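Local structure of MIPZ (Caulobacter crescentus, 2XJ9) at residues Val6-Asn11 against Ile107-Pro112; Ala126-Thr131 against Ala178-Val183; Met133-Val138 against Lys197-Arg202; Leu184-Ala189 against Pro216-Arg221. The protein acts as a division-plane positioning ATPase that binds nucleotide, dimerises and inhibits cell division, its gradient in the cell being driven by localised dimerisation and nucleoid binding. The protein carries 1 engineered substitution. All coordinates share one frame; numbering follows the deposited sequence.

Contact 1: residues Val6-Asn11 against Ile107-Pro112; sequences VIVVGN and ILIDTP
Ile-7 and Val-9 are stitched to Ile-107 and Ile-109 by a parallel backbone ladder at the centre of the P-loop NTPase sheet. Ile-7 N donates to Ile-107 O at 2.8 Å, Ile-7 O takes Ile-109 N in an almost straight bond (179°), and Val-9 N returns to Ile-109 O. Beyond the ladder the Thr-111 hydroxyl donates to Val-9 O, with OG1 at 3.1 Å from it, in the carbonyl plane on a lone pair; chi1 of 74° swings OG1 toward that neighbour, and Thr-111 N adds a weak bond to the same oxygen.

Apolar contacts line both faces. Ile-109 CD1 reaches across to Val-8 CG2 (3.9 Å) and also meets Val-6 CG1. On the other face Leu-108 forks: CD2 lies 3.8 Å from Ile-7 CD1, while CD1 packs against Val-9 CG2. Helix 18-30 covers the Leu-108 and Val-9 face, and helix 117-124 touches Val-8.

Asp-110 ends the strand in the position of the Walker B aspartate of P-loop NTPases; OD2 bonds to Ser-19, a magnesium ligand, and the side chain lies about 5 Å from the ion. Apolar pairs join the strands, while Asp-110 at their polar end probably positions Ser-19 near the ion.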
# COMPACT_ATOMS: atom_id res chain seq x y z
N VAL A 6 -6.33 -23.67 -3.58
CA VAL A 6 -6.30 -22.28 -4.03
C VAL A 6 -6.01 -21.33 -2.88
O VAL A 6 -6.78 -21.28 -1.92
CB VAL A 6 -7.64 -21.87 -4.64
CG1 VAL A 6 -7.65 -20.36 -4.87
CG2 VAL A 6 -7.90 -22.63 -5.92
N ILE A 7 -4.92 -20.56 -2.99
CA ILE A 7 -4.57 -19.57 -1.96
C ILE A 7 -4.75 -18.13 -2.44
O ILE A 7 -4.14 -17.70 -3.42
CB ILE A 7 -3.12 -19.71 -1.48
CG1 ILE A 7 -2.88 -21.13 -0.94
CG2 ILE A 7 -2.81 -18.63 -0.45
CD1 ILE A 7 -1.43 -21.54 -0.86
N VAL A 8 -5.59 -17.39 -1.74
CA VAL A 8 -5.80 -16.01 -2.10
C VAL A 8 -5.16 -15.08 -1.09
O VAL A 8 -5.52 -15.11 0.08
CB VAL A 8 -7.29 -15.69 -2.23
CG1 VAL A 8 -7.53 -14.22 -2.05
CG2 VAL A 8 -7.77 -16.16 -3.59
N VAL A 9 -4.20 -14.28 -1.54
CA VAL A 9 -3.54 -13.30 -0.68
C VAL A 9 -4.32 -11.99 -0.70
O VAL A 9 -4.45 -11.36 -1.73
CB VAL A 9 -2.11 -12.99 -1.15
CG1 VAL A 9 -1.48 -12.04 -0.19
CG2 VAL A 9 -1.29 -14.26 -1.27
N GLY A 10 -4.83 -11.56 0.45
CA GLY A 10 -5.75 -10.45 0.42
C GLY A 10 -5.69 -9.46 1.56
O GLY A 10 -5.47 -9.81 2.71
N ASN A 11 -5.89 -8.20 1.20
CA ASN A 11 -6.11 -7.12 2.14
C ASN A 11 -6.46 -5.91 1.29
O ASN A 11 -5.70 -5.56 0.41
CB ASN A 11 -4.85 -6.83 2.93
CG ASN A 11 -5.12 -6.02 4.19
OD1 ASN A 11 -6.14 -5.35 4.31
ND2 ASN A 11 -4.20 -6.08 5.13
N ILE A 107 -2.90 -22.87 -6.68
CA ILE A 107 -3.11 -21.63 -7.40
C ILE A 107 -2.95 -20.46 -6.44
O ILE A 107 -3.76 -20.29 -5.52
CB ILE A 107 -4.50 -21.52 -8.01
CG1 ILE A 107 -4.63 -22.41 -9.24
CG2 ILE A 107 -4.78 -20.07 -8.38
CD1 ILE A 107 -4.53 -23.87 -8.93
N LEU A 108 -1.92 -19.68 -6.68
CA LEU A 108 -1.63 -18.50 -5.89
C LEU A 108 -2.22 -17.27 -6.55
O LEU A 108 -1.81 -16.89 -7.66
CB LEU A 108 -0.13 -18.31 -5.74
CG LEU A 108 0.33 -18.18 -4.30
CD1 LEU A 108 -0.45 -17.09 -3.62
CD2 LEU A 108 0.12 -19.49 -3.60
N ILE A 109 -3.18 -16.65 -5.89
CA ILE A 109 -3.73 -15.43 -6.42
C ILE A 109 -3.36 -14.22 -5.58
O ILE A 109 -3.70 -14.15 -4.39
CB ILE A 109 -5.22 -15.51 -6.52
CG1 ILE A 109 -5.60 -16.79 -7.27
CG2 ILE A 109 -5.76 -14.29 -7.22
CD1 ILE A 109 -7.10 -17.07 -7.30
N ASP A 110 -2.64 -13.28 -6.20
CA ASP A 110 -2.35 -12.01 -5.56
C ASP A 110 -3.39 -10.98 -5.93
O ASP A 110 -3.67 -10.79 -7.10
CB ASP A 110 -0.98 -11.50 -5.96
CG ASP A 110 -0.56 -10.29 -5.15
OD1 ASP A 110 -1.38 -9.76 -4.36
OD2 ASP A 110 0.59 -9.85 -5.30
N THR A 111 -3.96 -10.30 -4.94
CA THR A 111 -4.99 -9.31 -5.25
C THR A 111 -4.51 -7.89 -4.99
O THR A 111 -3.48 -7.70 -4.34
CB THR A 111 -6.34 -9.62 -4.54
OG1 THR A 111 -6.25 -9.33 -3.15
CG2 THR A 111 -6.69 -11.06 -4.71
N PRO A 112 -5.23 -6.89 -5.53
CA PRO A 112 -4.88 -5.47 -5.45
C PRO A 112 -5.47 -4.85 -4.19
O PRO A 112 -6.26 -5.50 -3.50
CB PRO A 112 -5.54 -4.87 -6.71
CG PRO A 112 -6.47 -5.94 -7.25
CD PRO A 112 -6.50 -7.07 -6.25

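Contact 2: residues Ala126-Thr131 against Ala178-Val183; sequences ADLVVT and AMDWVV
The indole of Trp-181 meets strand 128-134 along its pyrrole edge: Val-129 O and Thr-131 CB lie there in the ring plane, while Val-183 CG2 sits 4.0 Å above one face, offset toward the rim. CG stands anti to the backbone N (chi1 -174°), which directs NE1 to Thr-131 OG1; that bond measures 3.1 Å, is nearly straight at 163°, and leaves the ring plane by 12°. The same hydroxyl oxygen is bonded to Gly-10 O and to Tyr-159 OH, giving this buried atom three partners. Phe-212 meets the indole edge-to-face. A leucine in place of Trp-181 would probably leave Thr-131 OG1 without its indole donor and open a gap between Val-129 and helix 158-168.

Strands 128-134 and 180-186 are parallel neighbours in the P-loop NTPase sheet, linked by a beta-alpha-beta crossover that includes helix 158-168. Their ladder begins with Asp-180 N donating to Asp-127 O (2.8 Å) and continues through Val-129 N to Asp-180 O, Val-182 N to Val-129 O and Thr-131 N to Val-182 O.

On the Trp-181 face Val-129 is wedged between two side chains: CB approaches Trp-181 CD1 at 3.6 Å, and CG2 packs against Met-179 CE, brought over by the bend at the sulfur. On the other face Leu-128 runs alongside Asp-180 and puts CD1 4.2 Å from Val-182 CG2. The Asp-180 carboxylate is paired with Arg-213, whereas that of Asp-127 holds Val-6 N and Arg-170.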
# COMPACT_ATOMS: atom_id res chain seq x y z
N ALA A 126 -11.67 -19.58 -2.75
CA ALA A 126 -10.41 -19.77 -2.04
C ALA A 126 -10.52 -20.74 -0.86
O ALA A 126 -11.55 -20.80 -0.17
CB ALA A 126 -9.86 -18.44 -1.58
N ASP A 127 -9.45 -21.50 -0.65
CA ASP A 127 -9.36 -22.47 0.41
C ASP A 127 -8.71 -21.81 1.60
O ASP A 127 -9.14 -21.98 2.75
CB ASP A 127 -8.55 -23.68 -0.05
CG ASP A 127 -9.21 -24.42 -1.20
OD1 ASP A 127 -10.43 -24.69 -1.12
OD2 ASP A 127 -8.53 -24.71 -2.20
N LEU A 128 -7.68 -21.03 1.32
CA LEU A 128 -7.00 -20.23 2.32
C LEU A 128 -6.96 -18.75 1.91
O LEU A 128 -6.72 -18.42 0.74
CB LEU A 128 -5.59 -20.76 2.54
CG LEU A 128 -4.71 -20.10 3.59
CD1 LEU A 128 -5.40 -20.06 4.94
CD2 LEU A 128 -3.37 -20.79 3.68
N VAL A 129 -7.20 -17.86 2.85
CA VAL A 129 -7.00 -16.45 2.62
C VAL A 129 -5.90 -15.95 3.54
O VAL A 129 -6.11 -15.79 4.74
CB VAL A 129 -8.27 -15.64 2.94
CG1 VAL A 129 -7.98 -14.17 2.78
CG2 VAL A 129 -9.42 -16.05 2.05
N VAL A 130 -4.71 -15.72 2.98
CA VAL A 130 -3.61 -15.13 3.75
C VAL A 130 -3.71 -13.62 3.71
O VAL A 130 -3.68 -13.03 2.64
CB VAL A 130 -2.27 -15.56 3.16
CG1 VAL A 130 -1.16 -15.10 4.04
CG2 VAL A 130 -2.24 -17.05 3.03
N THR A 131 -3.86 -12.99 4.87
CA THR A 131 -4.06 -11.54 4.94
C THR A 131 -2.98 -10.84 5.77
O THR A 131 -3.14 -10.68 6.98
CB THR A 131 -5.40 -11.18 5.55
OG1 THR A 131 -6.42 -11.35 4.58
CG2 THR A 131 -5.40 -9.74 5.97
N ALA A 178 -14.23 -25.95 5.05
CA ALA A 178 -14.43 -24.50 5.05
C ALA A 178 -13.18 -23.75 4.60
O ALA A 178 -12.16 -24.35 4.29
CB ALA A 178 -14.86 -24.02 6.45
N MET A 179 -13.27 -22.42 4.58
CA MET A 179 -12.13 -21.59 4.23
C MET A 179 -11.30 -21.27 5.47
O MET A 179 -11.83 -20.79 6.47
CB MET A 179 -12.61 -20.29 3.62
CG MET A 179 -11.91 -19.90 2.37
SD MET A 179 -12.76 -18.47 1.71
CE MET A 179 -12.38 -17.29 2.99
N ASP A 180 -10.00 -21.54 5.41
CA ASP A 180 -9.08 -21.09 6.45
C ASP A 180 -8.72 -19.59 6.22
O ASP A 180 -8.48 -19.16 5.07
CB ASP A 180 -7.83 -21.98 6.46
CG ASP A 180 -7.07 -21.96 7.78
OD1 ASP A 180 -5.97 -22.57 7.83
OD2 ASP A 180 -7.57 -21.34 8.76
N TRP A 181 -8.73 -18.79 7.28
CA TRP A 181 -8.37 -17.39 7.14
C TRP A 181 -7.28 -17.01 8.14
O TRP A 181 -7.50 -17.07 9.35
CB TRP A 181 -9.59 -16.50 7.31
CG TRP A 181 -9.28 -15.06 7.03
CD1 TRP A 181 -8.16 -14.56 6.42
CD2 TRP A 181 -10.09 -13.91 7.37
NE1 TRP A 181 -8.23 -13.18 6.36
CE2 TRP A 181 -9.40 -12.76 6.94
CE3 TRP A 181 -11.33 -13.75 8.00
CZ2 TRP A 181 -9.90 -11.50 7.11
CZ3 TRP A 181 -11.83 -12.49 8.17
CH2 TRP A 181 -11.12 -11.38 7.72
N VAL A 182 -6.11 -16.62 7.63
CA VAL A 182 -4.99 -16.26 8.50
C VAL A 182 -4.52 -14.82 8.36
O VAL A 182 -4.11 -14.41 7.29
CB VAL A 182 -3.78 -17.14 8.19
CG1 VAL A 182 -2.56 -16.59 8.87
CG2 VAL A 182 -4.04 -18.56 8.63
N VAL A 183 -4.57 -14.06 9.44
CA VAL A 183 -4.05 -12.70 9.45
C VAL A 183 -2.66 -12.65 10.09
O VAL A 183 -2.52 -12.91 11.28
CB VAL A 183 -4.92 -11.79 10.32
CG1 VAL A 183 -4.23 -10.47 10.49
CG2 VAL A 183 -6.26 -11.59 9.71

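Contact 3: residues Met133-Val138 against Lys197-Arg202; sequences MNDSFV and KRLEDR. With AGS (phosphothiophosphoric acid-adenylate ester), chain F.
Asp-135, at the centre of an inverse gamma turn, and Ser-136, the N-cap of the short helix 137-140, bend the chain past helix 194-210, with Phe-137 CA coming within 7.1 Å of Leu-199 CA. The bend follows strand 128-134 at the nucleotide end of the P-loop NTPase sheet.

Leu-199 carries the packing. Its CG is anti to the backbone N (chi1 -174°), extending the isobutyl group straight at the turn, and the two methyls divide the work. CD2 lies against the turn beside Ser-136 N and passes Asp-135 OD2, while CD1 sits 4.3 Å above one face of the Phe-137 ring, toward its rim. The ring presents CZ to Leu-199 CA at 4.0 Å. Arg-202 CG comes to the ring edge beside CE2, and the guanidinium plane is turned 46° from the ring. Pro-229 of the second subunit also packs on Phe-137.

The opposite flank of the turn belongs to a nucleotide shared across the dimer, which is also bound by Lys-18 and Thr-20 of the second subunit. Ser-136 OG caps the helix by accepting from Val-138 N (3.2 Å), and the same oxygen is hydrogen-bonded to the ribose O2' of that nucleotide at 2.6 Å.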
# COMPACT_ATOMS: atom_id res chain seq x y z
N MET A 133 -0.77 -7.84 7.28
CA MET A 133 -1.05 -6.44 7.56
C MET A 133 0.13 -5.77 8.28
O MET A 133 0.98 -6.44 8.88
CB MET A 133 -2.30 -6.31 8.40
CG MET A 133 -2.09 -6.56 9.88
SD MET A 133 -3.60 -6.34 10.83
CE MET A 133 -3.85 -4.57 10.77
N ASN A 134 0.17 -4.43 8.22
CA ASN A 134 1.14 -3.68 8.99
C ASN A 134 0.71 -3.62 10.44
O ASN A 134 -0.48 -3.60 10.76
CB ASN A 134 1.30 -2.25 8.47
CG ASN A 134 2.02 -2.17 7.13
OD1 ASN A 134 3.22 -2.37 7.05
ND2 ASN A 134 1.28 -1.82 6.08
N ASP A 135 1.71 -3.58 11.31
CA ASP A 135 1.53 -3.38 12.73
C ASP A 135 1.11 -1.92 12.95
O ASP A 135 1.93 -1.06 13.23
CB ASP A 135 2.87 -3.65 13.38
CG ASP A 135 2.79 -3.78 14.85
OD1 ASP A 135 3.76 -3.36 15.53
OD2 ASP A 135 1.76 -4.30 15.33
N SER A 136 -0.17 -1.63 12.81
CA SER A 136 -0.60 -0.25 12.72
C SER A 136 -2.12 -0.14 12.71
O SER A 136 -2.80 -0.90 12.03
CB SER A 136 -0.03 0.38 11.44
OG SER A 136 -0.65 1.63 11.16
N PHE A 137 -2.63 0.84 13.44
CA PHE A 137 -4.05 1.07 13.50
C PHE A 137 -4.65 1.58 12.20
O PHE A 137 -5.85 1.44 11.95
CB PHE A 137 -4.35 2.00 14.64
CG PHE A 137 -4.53 1.29 15.93
CD1 PHE A 137 -3.53 1.29 16.89
CD2 PHE A 137 -5.70 0.58 16.18
CE1 PHE A 137 -3.70 0.61 18.08
CE2 PHE A 137 -5.87 -0.09 17.38
CZ PHE A 137 -4.87 -0.08 18.33
N VAL A 138 -3.81 2.15 11.36
CA VAL A 138 -4.21 2.59 10.04
C VAL A 138 -4.60 1.38 9.20
O VAL A 138 -5.63 1.40 8.54
CB VAL A 138 -3.08 3.38 9.36
CG1 VAL A 138 -3.49 3.84 7.97
CG2 VAL A 138 -2.68 4.55 10.22
N LYS A 197 1.22 -3.83 21.53
CA LYS A 197 0.38 -4.46 22.53
C LYS A 197 -1.08 -4.02 22.35
O LYS A 197 -1.98 -4.86 22.21
CB LYS A 197 0.89 -4.10 23.92
CG LYS A 197 0.56 -5.14 24.94
CD LYS A 197 -0.90 -5.53 24.87
CE LYS A 197 -1.25 -6.42 26.03
NZ LYS A 197 -0.70 -5.84 27.29
N ARG A 198 -1.32 -2.71 22.36
CA ARG A 198 -2.68 -2.21 22.20
C ARG A 198 -3.29 -2.87 20.98
O ARG A 198 -4.48 -3.20 20.98
CB ARG A 198 -2.71 -0.69 22.01
CG ARG A 198 -2.06 0.12 23.11
CD ARG A 198 -2.47 1.59 22.99
NE ARG A 198 -1.35 2.50 22.96
CZ ARG A 198 -1.07 3.56 23.72
NH1 ARG A 198 -1.80 4.03 24.72
NH2 ARG A 198 0.06 4.16 23.40
N LEU A 199 -2.47 -3.06 19.94
CA LEU A 199 -2.96 -3.60 18.69
C LEU A 199 -3.25 -5.08 18.88
O LEU A 199 -4.31 -5.56 18.50
CB LEU A 199 -1.98 -3.34 17.53
CG LEU A 199 -2.34 -3.70 16.09
CD1 LEU A 199 -3.81 -3.46 15.74
CD2 LEU A 199 -1.45 -2.90 15.16
N GLU A 200 -2.32 -5.79 19.50
CA GLU A 200 -2.46 -7.24 19.64
C GLU A 200 -3.75 -7.62 20.35
O GLU A 200 -4.36 -8.63 20.04
CB GLU A 200 -1.26 -7.86 20.32
CG GLU A 200 -1.36 -9.37 20.43
CD GLU A 200 -0.05 -10.02 20.85
OE1 GLU A 200 1.03 -9.46 20.52
OE2 GLU A 200 -0.09 -11.08 21.52
N ASP A 201 -4.17 -6.80 21.31
CA ASP A 201 -5.44 -7.04 21.99
C ASP A 201 -6.61 -7.00 21.01
O ASP A 201 -7.38 -7.95 20.94
CB ASP A 201 -5.67 -6.03 23.11
CG ASP A 201 -4.57 -6.06 24.16
OD1 ASP A 201 -4.21 -4.96 24.66
OD2 ASP A 201 -4.08 -7.16 24.50
N ARG A 202 -6.76 -5.90 20.28
CA ARG A 202 -7.89 -5.76 19.36
C ARG A 202 -7.82 -6.88 18.33
O ARG A 202 -8.84 -7.41 17.89
CB ARG A 202 -7.86 -4.41 18.64
CG ARG A 202 -7.51 -3.20 19.48
CD ARG A 202 -8.55 -2.90 20.56
NE ARG A 202 -7.92 -3.00 21.88
CZ ARG A 202 -7.36 -1.98 22.52
NH1 ARG A 202 -7.38 -0.77 21.97
NH2 ARG A 202 -6.78 -2.16 23.71
PG AGS F . -3.09 3.34 0.58
S1G AGS F . -3.79 4.67 0.65
O2G AGS F . -2.61 2.86 -0.80
O3G AGS F . -3.78 2.26 1.37
PB AGS F . -1.04 4.99 1.84
O1B AGS F . -0.14 5.34 0.69
O2B AGS F . -2.16 5.85 2.33
O3B AGS F . -1.72 3.57 1.43
PA AGS F . -0.30 4.94 4.56
O1A AGS F . -0.05 6.42 4.62
O2A AGS F . -1.55 4.39 5.19
O3A AGS F . -0.07 4.53 3.02
O5' AGS F . 0.93 4.18 5.23
C5' AGS F . 1.13 2.78 5.10
C4' AGS F . 1.39 2.19 6.49
O4' AGS F . 2.63 2.67 6.97
C3' AGS F . 0.38 2.58 7.57
O3' AGS F . 0.14 1.49 8.47
C2' AGS F . 1.03 3.69 8.35
O2' AGS F . 0.63 3.39 9.67
C1' AGS F . 2.49 3.41 8.19
N9 AGS F . 3.52 4.49 7.99
C8 AGS F . 3.66 5.21 6.87
N7 AGS F . 4.73 6.01 6.96
C5 AGS F . 5.33 5.80 8.15
C6 AGS F . 6.53 6.35 8.85
N6 AGS F . 7.32 7.30 8.27
N1 AGS F . 6.79 5.86 10.08
C2 AGS F . 6.01 4.90 10.65
N3 AGS F . 4.91 4.37 10.08
C4 AGS F . 4.54 4.78 8.83

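Contact 4: residues Leu184-Ala189 against Pro216-Arg221; sequences LRNRLA and PGLRDR. With AGS (phosphothiophosphoric acid-adenylate ester), chain D.
Arg-187 departs from the extended chain into a left-handed backbone conformation (phi 54°), and its side chain links Asp-220 to the bound adenine. Segment 184-189 takes in the end of strand 180-186 and the loop after it, while segment 216-221 lies in the loop after strand 213-215; both contribute to the adenine pocket at the nucleotide end of the P-loop NTPase sheet.

Arg-187 CG lies over the face of the base, 3.3 Å from C5 of the nucleotide. Bends at chi2 and chi3 then carry the guanidinium past the ribose, with O4' over one of its faces. At its edge, in plane, is Asp-220 OD1, making a salt bridge to NH2 at 3.6 Å; the carboxylate is nearly perpendicular to the guanidinium, their planes 79° apart, so the pair does not meet as a flat two-pronged bridge. NH1 turns to Asn-134 OD1 of the second subunit, and this arginine therefore joins base, pocket wall and dimer interface. An alanine here would probably uncover that face of the adenine and leave Asp-220 without this charge partner and Asn-134 of the second subunit without its donor.

The backbones meet in a single bridge between Leu-188 and Arg-219. Leu-188 N donates to Leu-218 O at 3.1 Å, on a lone pair in the carbonyl plane, and Asp-220 N to Leu-188 O at 2.8 Å. Leu-188 CD1 bends toward Gly-217 CA.

Main-chain atoms read the base. Its N6 amino group donates to Arg-219 O at 3.2 Å. Its ring atom N1 accepts from Arg-221 N at 3.0 Å.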
# COMPACT_ATOMS: atom_id res chain seq x y z
N LEU A 184 -1.62 -12.32 9.33
CA LEU A 184 -0.31 -12.17 9.96
C LEU A 184 0.26 -10.78 9.88
O LEU A 184 -0.02 -10.06 8.95
CB LEU A 184 0.68 -13.22 9.46
CG LEU A 184 1.01 -13.46 7.99
CD1 LEU A 184 -0.22 -13.31 7.19
CD2 LEU A 184 2.08 -12.49 7.55
N ARG A 185 1.03 -10.39 10.88
CA ARG A 185 1.58 -9.05 10.95
C ARG A 185 2.93 -8.96 10.25
O ARG A 185 3.84 -9.72 10.54
CB ARG A 185 1.75 -8.62 12.40
CG ARG A 185 0.48 -8.50 13.20
CD ARG A 185 0.79 -7.50 14.28
NE ARG A 185 0.12 -7.77 15.51
CZ ARG A 185 0.57 -8.12 16.71
NH1 ARG A 185 -0.38 -8.28 17.62
NH2 ARG A 185 1.84 -8.29 17.06
N ASN A 186 3.05 -8.01 9.34
CA ASN A 186 4.18 -7.96 8.43
C ASN A 186 4.99 -6.65 8.60
O ASN A 186 4.50 -5.68 9.17
CB ASN A 186 3.64 -8.13 7.01
CG ASN A 186 4.70 -8.04 5.96
OD1 ASN A 186 4.65 -7.18 5.06
ND2 ASN A 186 5.67 -8.93 6.04
N ARG A 187 6.23 -6.64 8.14
CA ARG A 187 7.13 -5.49 8.35
C ARG A 187 7.26 -5.07 9.80
O ARG A 187 7.28 -3.88 10.11
CB ARG A 187 6.71 -4.29 7.50
CG ARG A 187 7.15 -4.38 6.06
CD ARG A 187 8.03 -3.21 5.69
NE ARG A 187 7.30 -2.20 4.93
CZ ARG A 187 7.88 -1.16 4.36
NH1 ARG A 187 7.15 -0.29 3.68
NH2 ARG A 187 9.19 -0.99 4.46
N LEU A 188 7.36 -6.03 10.70
CA LEU A 188 7.60 -5.73 12.09
C LEU A 188 8.99 -5.11 12.28
O LEU A 188 9.96 -5.50 11.61
CB LEU A 188 7.45 -6.99 12.94
CG LEU A 188 6.04 -7.58 12.96
CD1 LEU A 188 6.08 -9.12 12.93
CD2 LEU A 188 5.23 -7.07 14.14
N ALA A 189 9.07 -4.14 13.19
CA ALA A 189 10.32 -3.49 13.51
C ALA A 189 10.69 -3.79 14.95
O ALA A 189 10.09 -4.67 15.58
CB ALA A 189 10.21 -2.01 13.29
N PRO A 216 2.24 -16.05 12.34
CA PRO A 216 3.53 -15.47 12.71
C PRO A 216 3.95 -14.35 11.76
O PRO A 216 3.84 -14.49 10.53
CB PRO A 216 4.50 -16.64 12.57
CG PRO A 216 3.69 -17.81 11.99
CD PRO A 216 2.39 -17.26 11.53
N GLY A 217 4.45 -13.25 12.32
CA GLY A 217 4.84 -12.10 11.51
C GLY A 217 6.12 -12.29 10.70
O GLY A 217 6.96 -13.13 11.02
N LEU A 218 6.25 -11.50 9.63
CA LEU A 218 7.56 -11.25 9.04
C LEU A 218 8.10 -9.92 9.57
O LEU A 218 7.34 -9.07 10.02
CB LEU A 218 7.49 -11.19 7.53
CG LEU A 218 6.87 -12.40 6.83
CD1 LEU A 218 7.14 -12.33 5.32
CD2 LEU A 218 7.42 -13.68 7.42
N ARG A 219 9.40 -9.74 9.52
CA ARG A 219 9.96 -8.49 10.01
C ARG A 219 10.46 -7.72 8.83
O ARG A 219 10.73 -8.29 7.78
CB ARG A 219 11.08 -8.75 11.00
CG ARG A 219 10.60 -9.45 12.24
CD ARG A 219 11.58 -9.28 13.38
NE ARG A 219 12.23 -7.97 13.34
CZ ARG A 219 12.90 -7.44 14.35
NH1 ARG A 219 13.46 -6.24 14.22
NH2 ARG A 219 13.01 -8.09 15.50
N ASP A 220 10.55 -6.41 8.99
CA ASP A 220 11.09 -5.54 7.96
C ASP A 220 12.51 -6.01 7.63
O ASP A 220 13.36 -6.08 8.50
CB ASP A 220 11.06 -4.09 8.48
CG ASP A 220 11.19 -3.06 7.39
OD1 ASP A 220 11.16 -3.42 6.20
OD2 ASP A 220 11.32 -1.86 7.73
N ARG A 221 12.77 -6.35 6.38
CA ARG A 221 14.05 -6.91 6.02
C ARG A 221 14.39 -6.65 4.58
O ARG A 221 13.70 -7.12 3.68
CB ARG A 221 14.03 -8.41 6.22
CG ARG A 221 14.06 -8.82 7.66
CD ARG A 221 14.86 -10.10 7.80
NE ARG A 221 15.18 -10.37 9.19
CZ ARG A 221 14.38 -11.06 9.99
NH1 ARG A 221 13.24 -11.54 9.53
NH2 ARG A 221 14.73 -11.27 11.25
PG AGS D . -0.47 -2.96 -3.04
S1G AGS D . -1.79 -2.39 -2.51
O2G AGS D . 0.40 -1.98 -3.79
O3G AGS D . -0.57 -4.27 -3.79
PB AGS D . 0.95 -4.83 -1.39
O1B AGS D . 0.02 -5.36 -0.32
O2B AGS D . 1.25 -5.54 -2.69
O3B AGS D . 0.40 -3.35 -1.73
PA AGS D . 3.78 -4.98 -1.10
O1A AGS D . 3.91 -6.48 -1.06
O2A AGS D . 4.15 -4.24 -2.33
O3A AGS D . 2.33 -4.53 -0.64
O5' AGS D . 4.59 -4.35 0.13
C5' AGS D . 4.60 -2.95 0.33
C4' AGS D . 6.04 -2.41 0.34
O4' AGS D . 6.65 -3.03 1.44
C3' AGS D . 6.90 -2.82 -0.84
O3' AGS D . 7.86 -1.80 -1.07
C2' AGS D . 7.68 -4.04 -0.42
O2' AGS D . 8.94 -4.05 -1.12
C1' AGS D . 7.79 -3.80 1.07
N9 AGS D . 7.70 -4.92 2.03
C8 AGS D . 6.59 -5.65 2.30
N7 AGS D . 6.83 -6.56 3.29
C5 AGS D . 8.11 -6.38 3.66
C6 AGS D . 8.99 -7.00 4.64
N6 AGS D . 8.54 -8.00 5.41
N1 AGS D . 10.25 -6.51 4.72
C2 AGS D . 10.72 -5.52 3.95
N3 AGS D . 9.97 -4.91 3.03
C4 AGS D . 8.68 -5.30 2.85

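How the contacts relate
From the N terminus, contact 1 closes first, bringing strand 106-110 beside strand 5-9 after 95 intervening residues, and it is complete before the others open. Strand 128-134 then flanks strand 5-9 on its other edge, and contact 2 joins it to strand 180-186. Contact 3 starts from the end of strand 128-134 and ends on helix 194-210, so its segments alternate with those of contact 2. Contact 4 follows contact 2 in series along strand 180-186 and crosses contact 3. Met-133 N and O probably bond to Leu-184 O and Asn-186 N, tying contacts 3 and 4 where both touch the second subunit. No contact nests within another.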